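Local atomic coordinates of LP15968p (Drosophila melanogaster, PDB entry 3MN8), a protein that is a zinc-dependent carboxypeptidase that removes C-terminal arginine and lysine residues from proteins and peptides, including growth factors, peptide hormones and neuropeptides. Residues Q37-A41 against Y311-L317; L378-S384 against Q398-N404; I137-P141 against W204-F210. All blocks are in the same frame, centred on the assembly; numbering follows the deposited sequence.

Contact 1: Q37-A41 against Y311-L317; sequences QPHYA and YPAASTL
Pro-38 meets Ala-314 with both its backbone and its ring: Ala-314 CB lies 3.3 Å from Pro-38 O, and the two CB atoms are 4.0 Å apart. The His-39 side chain leaves CA away from 311-317, and its ND1 donates to Gln-37 O; its backbone faces the other segment, with His-39 O 3.6 Å from Leu-317 CD1. Both segments are loops of the peptidase M14 catalytic domain, 37-41 leading toward helix 43-56 and 311-317 running into the start of helix 317-333, and 269 residues lie between them. Of the residues in either segment, Tyr-40 gives up the largest area, 128 of the 368 Å² buried. With CG anti to its carbonyl carbon (chi1 -78°), its ring enters between Tyr-311 and Leu-317. Tyr-311 presents an edge to one face in a T-shaped stack, planes at 88° and centroids of the two rings 4.9 Å apart, while Leu-317 CD1 sits over the centre of the opposite face. Tyr-40 OH donates to Pro-312 O at 2.9 Å, approaching from above the carbonyl plane, and has a second, weak bond to Thr-105 OG1. Beyond it, Ala-41 N is hydrogen-bonded to Gln-109 OE1 of helix 106-121.

Contact 2: L378-S384 against Q398-N404; sequences LTPGLYS and QQVRVTN
Gly-381 and Val-402 form a hydrogen-bonded antiparallel pair, with Gly-381 N to Val-402 O at 2.9 Å and Val-402 N to Gly-381 O at 2.6 Å. This is a beta hairpin of the transthyretin-like domain that follows the catalytic domain; segments 381-384 and 398-402 run nearly antiparallel, their directions 158° apart, and 398-402 is an outermost strand of its four-stranded sheet. Tyr-383 and Val-400 repeat the reciprocal pattern, N to O in both directions, while Leu-382 with Arg-401 and Ser-384 with Gln-399 are the intervening non-hydrogen-bonded pairs. At Gly-381 the backbone angles would bring any side chain's CB into the carbonyl oxygen of Pro-380, which accounts for glycine at this point.

On the face shared by Tyr-383, Val-400 and Val-402, the side chains make a compact apolar group. Val-402 CG1 stands opposite its own backbone N (chi1 174°), which leaves CG2 to touch Leu-378 CD1 and Tyr-383 CD1, each at 3.8 Å. The same Leu-378 CD1 sits 4.0 Å above the centre of the Tyr-383 ring. Tyr-383 OH is modelled so close to Thr-379 O that the length of this bond is doubtful. Further out, Thr-379 and Pro-380 lean on helix 245-257 of the catalytic domain, and Leu-378 touches Leu-361. Past the strand end, the Asn-404 amide spans two parts of the chain: OD1 accepts from Gly-338 N, and ND2 donates to Leu-378 O at 2.8 Å with an angle of 152° at the hydrogen.

Contact 3: I137-P141 against W204-F210; sequences IYLVP and WIVSKPF
Trp-204 swings its indole toward Tyr-138 by placing CG opposite its own backbone N (chi1 -168°); Tyr-138 already leaves its strand toward 204-210, and CG anti to the carbonyl carbon (chi1 -62°) brings the phenol to the rings of that segment. The indole arrives edge first: CZ2 is 3.7 Å from Tyr-138 CD2, and the planes meet at 75° in an offset edge-to-face pair. Phe-210 makes a second pair of this kind on the same side of the phenol, with its CE2 at 3.7 Å from Tyr-138 CD1. Within the second segment Phe-210 CZ also lies over a face of the indole, which closes a three-ring aromatic cluster. The contact joins two layers of the catalytic domain's alpha/beta fold: strand 136-140, set between strands 74-80 and 93-97 in the eight-stranded mixed sheet, and the C-terminal end of helix 196-205 with the loop after it. Val-140, two residues on and facing the same way, brings CG2 to 3.8 Å from Trp-204 CH2.

Lys-208, extended beyond CG, crosses the phenol at about a right angle and donates from NZ to Tyr-138 OH at 2.7 Å. An alanine in place of Tyr-138 would remove ring and hydroxyl together, and is likely to leave a gap at the edges of Trp-204 and Phe-210 and to cost Lys-208 NZ this acceptor. Near the C-terminal end of helix 196-205, Trp-204 O accepts from both Ser-207 N and Ser-207 OG, and Phe-210 has a cation-pi partner in Lys-95 of strand 93-97.

Contacts 1 and 3 belong to the catalytic domain, and contact 3 falls within the chain span that contact 1 brackets; their centres are about 26 Å apart and their nearest atoms about 7 Å, without touching. Contact 2 belongs to the transthyretin-like domain, about 43 Å from contact 1 and about 27 Å from contact 3 between centres, and lies across the chain's centre from contact 1. Contact 1 approaches the active site: the Tyr-311 side chain is about 7 Å from that of the zinc ligand Glu-104, about 11 Å from the zinc ion and about 12 Å from the bound (2-guanidinoethylmercapto)succinic acid. In contact 3, the Val-140 side chain is about 12 Å from that of zinc ligand His-217.

Contact 1: Q37-A41 against Y311-L317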
loop_
_atom_site.group_PDB
_atom_site.type_symbol
_atom_site.label_atom_id
_atom_site.label_comp_id
_atom_site.label_asym_id
_atom_site.label_seq_id
_atom_site.Cartn_x
_atom_site.Cartn_y
_atom_site.Cartn_z
ATOM N N GLN A 37 -6.926 -25.112 -8.055
ATOM C CA GLN A 37 -7.794 -24.776 -9.173
ATOM C C GLN A 37 -7.394 -23.422 -9.762
ATOM O O GLN A 37 -8.141 -22.441 -9.669
ATOM C CB GLN A 37 -9.244 -24.729 -8.686
ATOM C CG GLN A 37 -9.455 -23.964 -7.362
ATOM C CD GLN A 37 -9.986 -22.548 -7.557
ATOM O OE1 GLN A 37 -9.214 -21.612 -7.764
ATOM N NE2 GLN A 37 -11.307 -22.385 -7.474
ATOM N N PRO A 38 -6.205 -23.363 -10.372
ATOM C CA PRO A 38 -5.659 -22.097 -10.872
ATOM C C PRO A 38 -6.541 -21.471 -11.948
ATOM O O PRO A 38 -6.866 -22.115 -12.948
ATOM C CB PRO A 38 -4.310 -22.505 -11.465
ATOM C CG PRO A 38 -4.003 -23.847 -10.861
ATOM C CD PRO A 38 -5.324 -24.504 -10.654
ATOM N N HIS A 39 -6.919 -20.217 -11.736
ATOM C CA HIS A 39 -7.785 -19.501 -12.659
ATOM C C HIS A 39 -7.897 -18.032 -12.239
ATOM O O HIS A 39 -7.661 -17.682 -11.076
ATOM C CB HIS A 39 -9.167 -20.165 -12.717
ATOM C CG HIS A 39 -10.034 -19.871 -11.528
ATOM N ND1 HIS A 39 -9.712 -20.283 -10.257
ATOM C CD2 HIS A 39 -11.216 -19.221 -11.435
ATOM C CE1 HIS A 39 -10.661 -19.885 -9.419
ATOM N NE2 HIS A 39 -11.583 -19.245 -10.104
ATOM N N TYR A 40 -8.246 -17.168 -13.181
ATOM C CA TYR A 40 -8.427 -15.758 -12.840
ATOM C C TYR A 40 -9.847 -15.494 -12.356
ATOM O O TYR A 40 -10.810 -15.847 -13.032
ATOM C CB TYR A 40 -8.057 -14.847 -14.023
ATOM C CG TYR A 40 -6.556 -14.671 -14.202
ATOM C CD1 TYR A 40 -5.878 -15.269 -15.258
ATOM C CD2 TYR A 40 -5.815 -13.925 -13.295
ATOM C CE1 TYR A 40 -4.508 -15.113 -15.407
ATOM C CE2 TYR A 40 -4.450 -13.769 -13.440
ATOM C CZ TYR A 40 -3.803 -14.362 -14.492
ATOM O OH TYR A 40 -2.443 -14.201 -14.609
ATOM N N ALA A 41 -9.978 -14.893 -11.179
ATOM C CA ALA A 41 -11.304 -14.601 -10.634
ATOM C C ALA A 41 -11.958 -13.413 -11.361
ATOM O O ALA A 41 -11.368 -12.339 -11.488
ATOM C CB ALA A 41 -11.226 -14.351 -9.139
ATOM N N TYR A 311 -0.065 -10.222 -18.377
ATOM C CA TYR A 311 -1.216 -11.104 -18.161
ATOM C C TYR A 311 -0.853 -12.559 -18.445
ATOM O O TYR A 311 -1.144 -13.058 -19.526
ATOM C CB TYR A 311 -2.368 -10.707 -19.093
ATOM C CG TYR A 311 -3.754 -11.114 -18.616
ATOM C CD1 TYR A 311 -4.870 -10.348 -18.945
ATOM C CD2 TYR A 311 -3.950 -12.244 -17.833
ATOM C CE1 TYR A 311 -6.142 -10.693 -18.518
ATOM C CE2 TYR A 311 -5.224 -12.596 -17.386
ATOM C CZ TYR A 311 -6.314 -11.814 -17.739
ATOM O OH TYR A 311 -7.581 -12.151 -17.318
ATOM N N PRO A 312 -0.217 -13.244 -17.478
ATOM C CA PRO A 312 0.192 -14.636 -17.713
ATOM C C PRO A 312 -0.996 -15.582 -17.587
ATOM O O PRO A 312 -2.113 -15.126 -17.326
ATOM C CB PRO A 312 1.221 -14.908 -16.605
ATOM C CG PRO A 312 1.422 -13.565 -15.878
ATOM C CD PRO A 312 0.195 -12.754 -16.151
ATOM N N ALA A 313 -0.758 -16.877 -17.779
ATOM C CA ALA A 313 -1.817 -17.884 -17.681
ATOM C C ALA A 313 -1.955 -18.391 -16.253
ATOM O O ALA A 313 -1.000 -18.352 -15.475
ATOM C CB ALA A 313 -1.553 -19.055 -18.642
ATOM N N ALA A 314 -3.147 -18.882 -15.924
ATOM C CA ALA A 314 -3.453 -19.348 -14.576
ATOM C C ALA A 314 -2.384 -20.267 -13.963
ATOM O O ALA A 314 -1.992 -20.085 -12.813
ATOM C CB ALA A 314 -4.813 -20.029 -14.560
ATOM N N SER A 315 -1.922 -21.252 -14.728
ATOM C CA SER A 315 -0.977 -22.256 -14.223
ATOM C C SER A 315 0.245 -21.595 -13.612
ATOM O O SER A 315 0.944 -22.191 -12.790
ATOM C CB SER A 315 -0.549 -23.224 -15.344
ATOM O OG SER A 315 0.143 -22.545 -16.387
ATOM N N THR A 316 0.492 -20.360 -14.037
ATOM C CA THR A 316 1.586 -19.550 -13.530
ATOM C C THR A 316 1.316 -19.115 -12.094
ATOM O O THR A 316 2.239 -19.024 -11.276
ATOM C CB THR A 316 1.790 -18.305 -14.419
ATOM O OG1 THR A 316 2.692 -18.630 -15.481
ATOM C CG2 THR A 316 2.362 -17.148 -13.629
ATOM N N LEU A 317 0.042 -18.875 -11.795
ATOM C CA LEU A 317 -0.393 -18.273 -10.536
ATOM C C LEU A 317 0.121 -18.943 -9.255
ATOM O O LEU A 317 0.532 -18.255 -8.310
ATOM C CB LEU A 317 -1.917 -18.176 -10.504
ATOM C CG LEU A 317 -2.599 -17.485 -11.688
ATOM C CD1 LEU A 317 -4.109 -17.652 -11.565
ATOM C CD2 LEU A 317 -2.211 -15.999 -11.813
#

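Contact 2: L378-S384 against Q398-N404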
loop_
_atom_site.group_PDB
_atom_site.type_symbol
_atom_site.label_atom_id
_atom_site.label_comp_id
_atom_site.label_asym_id
_atom_site.label_seq_id
_atom_site.Cartn_x
_atom_site.Cartn_y
_atom_site.Cartn_z
ATOM N N LEU A 378 10.270 4.382 10.773
ATOM C CA LEU A 378 11.656 4.809 10.859
ATOM C C LEU A 378 12.647 3.676 10.615
ATOM O O LEU A 378 12.427 2.531 10.974
ATOM C CB LEU A 378 11.929 5.500 12.207
ATOM C CG LEU A 378 11.322 6.892 12.471
ATOM C CD1 LEU A 378 11.486 7.303 13.918
ATOM C CD2 LEU A 378 11.937 7.953 11.573
ATOM N N THR A 379 13.736 4.026 9.964
ATOM C CA THR A 379 14.901 3.185 9.880
ATOM C C THR A 379 15.496 3.127 11.274
ATOM O O THR A 379 15.295 4.052 12.062
ATOM C CB THR A 379 15.897 3.844 8.927
ATOM O OG1 THR A 379 15.399 3.712 7.590
ATOM C CG2 THR A 379 17.290 3.214 9.027
ATOM N N PRO A 380 16.205 2.035 11.599
ATOM C CA PRO A 380 16.966 2.013 12.857
ATOM C C PRO A 380 17.895 3.235 13.023
ATOM O O PRO A 380 18.426 3.771 12.035
ATOM C CB PRO A 380 17.771 0.717 12.749
ATOM C CG PRO A 380 16.889 -0.180 11.914
ATOM C CD PRO A 380 16.226 0.731 10.909
ATOM N N GLY A 381 18.074 3.668 14.269
ATOM C CA GLY A 381 18.840 4.863 14.565
ATOM C C GLY A 381 18.246 5.618 15.738
ATOM O O GLY A 381 17.339 5.116 16.402
ATOM N N LEU A 382 18.754 6.816 16.016
ATOM C CA LEU A 382 18.201 7.588 17.114
ATOM C C LEU A 382 17.746 8.948 16.635
ATOM O O LEU A 382 18.421 9.586 15.831
ATOM C CB LEU A 382 19.181 7.689 18.288
ATOM C CG LEU A 382 20.419 8.579 18.217
ATOM C CD1 LEU A 382 20.062 10.066 18.238
ATOM C CD2 LEU A 382 21.328 8.248 19.386
ATOM N N TYR A 383 16.594 9.384 17.140
ATOM C CA TYR A 383 15.953 10.595 16.648
ATOM C C TYR A 383 15.431 11.540 17.737
ATOM O O TYR A 383 15.163 11.144 18.862
ATOM C CB TYR A 383 14.803 10.219 15.736
ATOM C CG TYR A 383 15.140 9.193 14.685
ATOM C CD1 TYR A 383 15.280 7.845 15.014
ATOM C CD2 TYR A 383 15.283 9.564 13.348
ATOM C CE1 TYR A 383 15.576 6.892 14.040
ATOM C CE2 TYR A 383 15.576 8.624 12.367
ATOM C CZ TYR A 383 15.721 7.289 12.714
ATOM O OH TYR A 383 16.009 6.363 11.730
ATOM N N SER A 384 15.293 12.808 17.376
ATOM C CA SER A 384 14.620 13.780 18.223
ATOM C C SER A 384 13.256 14.073 17.620
ATOM O O SER A 384 13.134 14.715 16.571
ATOM C CB SER A 384 15.442 15.062 18.343
ATOM O OG SER A 384 16.380 14.950 19.397
ATOM N N GLN A 398 11.748 14.990 22.193
ATOM C CA GLN A 398 12.115 13.756 22.864
ATOM C C GLN A 398 13.084 12.972 21.976
ATOM O O GLN A 398 12.941 12.920 20.748
ATOM C CB GLN A 398 10.871 12.924 23.247
ATOM C CG GLN A 398 9.959 13.589 24.314
ATOM C CD GLN A 398 8.626 12.861 24.564
ATOM O OE1 GLN A 398 8.588 11.651 24.767
ATOM N NE2 GLN A 398 7.533 13.615 24.566
ATOM N N GLN A 399 14.090 12.390 22.614
ATOM C CA GLN A 399 15.074 11.563 21.937
ATOM C C GLN A 399 14.712 10.095 22.117
ATOM O O GLN A 399 14.411 9.647 23.219
ATOM C CB GLN A 399 16.454 11.843 22.508
ATOM C CG GLN A 399 17.452 10.730 22.299
ATOM C CD GLN A 399 18.580 10.780 23.313
ATOM O OE1 GLN A 399 18.396 10.447 24.483
ATOM N NE2 GLN A 399 19.754 11.206 22.868
ATOM N N VAL A 400 14.733 9.346 21.025
ATOM C CA VAL A 400 14.364 7.946 21.072
ATOM C C VAL A 400 15.309 7.117 20.224
ATOM O O VAL A 400 15.684 7.510 19.116
ATOM C CB VAL A 400 12.915 7.727 20.586
ATOM C CG1 VAL A 400 12.796 8.047 19.111
ATOM C CG2 VAL A 400 12.477 6.295 20.854
ATOM N N ARG A 401 15.699 5.965 20.755
ATOM C CA ARG A 401 16.545 5.036 20.019
ATOM C C ARG A 401 15.662 4.013 19.301
ATOM O O ARG A 401 15.074 3.125 19.917
ATOM C CB ARG A 401 17.553 4.364 20.965
ATOM C CG ARG A 401 18.351 3.245 20.336
ATOM C CD ARG A 401 18.902 2.316 21.404
ATOM N NE ARG A 401 19.811 3.025 22.271
ATOM C CZ ARG A 401 19.794 3.077 23.599
ATOM N NH1 ARG A 401 18.899 2.429 24.336
ATOM N NH2 ARG A 401 20.725 3.807 24.188
ATOM N N VAL A 402 15.551 4.157 17.992
ATOM C CA VAL A 402 14.738 3.224 17.219
ATOM C C VAL A 402 15.514 1.988 16.792
ATOM O O VAL A 402 16.327 2.031 15.858
ATOM C CB VAL A 402 14.131 3.856 15.968
ATOM C CG1 VAL A 402 13.435 2.784 15.142
ATOM C CG2 VAL A 402 13.177 4.952 16.360
ATOM N N THR A 403 15.266 0.898 17.515
ATOM C CA THR A 403 15.654 -0.437 17.093
ATOM C C THR A 403 14.394 -1.071 16.550
ATOM O O THR A 403 13.336 -0.996 17.180
ATOM C CB THR A 403 16.198 -1.297 18.261
ATOM O OG1 THR A 403 16.329 -2.655 17.827
ATOM C CG2 THR A 403 15.263 -1.255 19.463
ATOM N N ASN A 404 14.484 -1.655 15.364
ATOM C CA ASN A 404 13.309 -2.292 14.788
ATOM C C ASN A 404 13.400 -3.790 14.990
ATOM O O ASN A 404 13.341 -4.573 14.035
ATOM C CB ASN A 404 13.134 -1.920 13.311
ATOM C CG ASN A 404 12.724 -0.469 13.127
ATOM O OD1 ASN A 404 11.885 0.049 13.869
ATOM N ND2 ASN A 404 13.328 0.198 12.149
#

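Contact 3: I137-P141 against W204-F210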
loop_
_atom_site.group_PDB
_atom_site.type_symbol
_atom_site.label_atom_id
_atom_site.label_comp_id
_atom_site.label_asym_id
_atom_site.label_seq_id
_atom_site.Cartn_x
_atom_site.Cartn_y
_atom_site.Cartn_z
ATOM N N ILE A 137 -5.868 -4.411 8.006
ATOM C CA ILE A 137 -5.469 -4.661 6.646
ATOM C C ILE A 137 -6.614 -4.579 5.634
ATOM O O ILE A 137 -7.673 -5.181 5.823
ATOM C CB ILE A 137 -4.779 -6.011 6.548
ATOM C CG1 ILE A 137 -3.511 -6.028 7.431
ATOM C CG2 ILE A 137 -4.477 -6.335 5.093
ATOM C CD1 ILE A 137 -2.965 -7.444 7.729
ATOM N N TYR A 138 -6.384 -3.827 4.558
ATOM C CA TYR A 138 -7.339 -3.696 3.456
ATOM C C TYR A 138 -6.771 -4.183 2.113
ATOM O O TYR A 138 -5.685 -3.754 1.680
ATOM C CB TYR A 138 -7.775 -2.243 3.301
ATOM C CG TYR A 138 -8.491 -1.678 4.494
ATOM C CD1 TYR A 138 -7.792 -1.265 5.612
ATOM C CD2 TYR A 138 -9.869 -1.539 4.491
ATOM C CE1 TYR A 138 -8.447 -0.733 6.694
ATOM C CE2 TYR A 138 -10.530 -1.008 5.564
ATOM C CZ TYR A 138 -9.817 -0.605 6.665
ATOM O OH TYR A 138 -10.462 -0.078 7.764
ATOM N N LEU A 139 -7.526 -5.062 1.456
ATOM C CA LEU A 139 -7.111 -5.660 0.190
ATOM C C LEU A 139 -8.040 -5.272 -0.968
ATOM O O LEU A 139 -9.259 -5.514 -0.931
ATOM C CB LEU A 139 -7.027 -7.183 0.318
ATOM C CG LEU A 139 -6.237 -7.741 1.506
ATOM C CD1 LEU A 139 -6.231 -9.273 1.470
ATOM C CD2 LEU A 139 -4.816 -7.176 1.514
ATOM N N VAL A 140 -7.444 -4.663 -1.991
ATOM C CA VAL A 140 -8.155 -4.262 -3.196
ATOM C C VAL A 140 -7.544 -4.979 -4.410
ATOM O O VAL A 140 -6.653 -4.441 -5.087
ATOM C CB VAL A 140 -8.077 -2.730 -3.402
ATOM C CG1 VAL A 140 -9.016 -2.280 -4.526
ATOM C CG2 VAL A 140 -8.395 -1.994 -2.101
ATOM N N PRO A 141 -8.014 -6.206 -4.684
ATOM C CA PRO A 141 -7.541 -7.023 -5.812
ATOM C C PRO A 141 -7.559 -6.289 -7.159
ATOM O O PRO A 141 -6.638 -6.455 -7.960
ATOM C CB PRO A 141 -8.533 -8.196 -5.827
ATOM C CG PRO A 141 -8.972 -8.317 -4.429
ATOM C CD PRO A 141 -9.021 -6.918 -3.878
ATOM N N TRP A 204 -10.935 7.547 -0.648
ATOM C CA TRP A 204 -10.622 6.497 0.293
ATOM C C TRP A 204 -9.306 6.791 0.980
ATOM O O TRP A 204 -9.215 6.814 2.211
ATOM C CB TRP A 204 -10.565 5.162 -0.440
ATOM C CG TRP A 204 -10.524 3.990 0.461
ATOM C CD1 TRP A 204 -11.334 3.752 1.535
ATOM C CD2 TRP A 204 -9.629 2.866 0.372
ATOM N NE1 TRP A 204 -10.988 2.555 2.130
ATOM C CE2 TRP A 204 -9.947 1.993 1.433
ATOM C CE3 TRP A 204 -8.587 2.522 -0.494
ATOM C CZ2 TRP A 204 -9.259 0.798 1.648
ATOM C CZ3 TRP A 204 -7.909 1.339 -0.278
ATOM C CH2 TRP A 204 -8.246 0.491 0.781
ATOM N N ILE A 205 -8.290 7.050 0.172
ATOM C CA ILE A 205 -6.932 7.251 0.680
ATOM C C ILE A 205 -6.865 8.342 1.761
ATOM O O ILE A 205 -6.129 8.202 2.747
ATOM C CB ILE A 205 -5.926 7.529 -0.487
ATOM C CG1 ILE A 205 -5.851 6.325 -1.431
ATOM C CG2 ILE A 205 -4.541 7.840 0.038
ATOM C CD1 ILE A 205 -5.226 6.629 -2.776
ATOM N N VAL A 206 -7.642 9.410 1.587
ATOM C CA VAL A 206 -7.638 10.525 2.537
ATOM C C VAL A 206 -8.659 10.321 3.658
ATOM O O VAL A 206 -8.744 11.126 4.589
ATOM C CB VAL A 206 -7.912 11.882 1.841
ATOM C CG1 VAL A 206 -6.799 12.217 0.852
ATOM C CG2 VAL A 206 -9.265 11.862 1.151
ATOM N N SER A 207 -9.415 9.228 3.577
ATOM C CA SER A 207 -10.508 8.984 4.518
ATOM C C SER A 207 -10.032 8.305 5.801
ATOM O O SER A 207 -10.720 8.333 6.821
ATOM C CB SER A 207 -11.624 8.170 3.847
ATOM O OG SER A 207 -11.373 6.774 3.905
ATOM N N LYS A 208 -8.853 7.705 5.743
ATOM C CA LYS A 208 -8.274 7.024 6.892
ATOM C C LYS A 208 -6.774 7.264 6.949
ATOM O O LYS A 208 -6.131 7.490 5.931
ATOM C CB LYS A 208 -8.531 5.515 6.802
ATOM C CG LYS A 208 -9.992 5.150 6.768
ATOM C CD LYS A 208 -10.234 3.653 6.873
ATOM C CE LYS A 208 -11.724 3.422 7.164
ATOM N NZ LYS A 208 -12.158 1.998 7.318
ATOM N N PRO A 209 -6.211 7.195 8.149
ATOM C CA PRO A 209 -4.789 7.462 8.355
ATOM C C PRO A 209 -3.919 6.263 7.956
ATOM O O PRO A 209 -3.186 5.706 8.778
ATOM C CB PRO A 209 -4.718 7.666 9.861
ATOM C CG PRO A 209 -5.793 6.751 10.383
ATOM C CD PRO A 209 -6.910 6.899 9.418
ATOM N N PHE A 210 -3.994 5.867 6.695
ATOM C CA PHE A 210 -3.172 4.762 6.227
ATOM C C PHE A 210 -1.698 4.999 6.491
ATOM O O PHE A 210 -1.185 6.093 6.290
ATOM C CB PHE A 210 -3.426 4.490 4.753
ATOM C CG PHE A 210 -4.755 3.871 4.499
ATOM C CD1 PHE A 210 -5.791 4.612 3.951
ATOM C CD2 PHE A 210 -4.991 2.560 4.856
ATOM C CE1 PHE A 210 -7.025 4.047 3.729
ATOM C CE2 PHE A 210 -6.225 1.991 4.636
ATOM C CZ PHE A 210 -7.245 2.736 4.073
#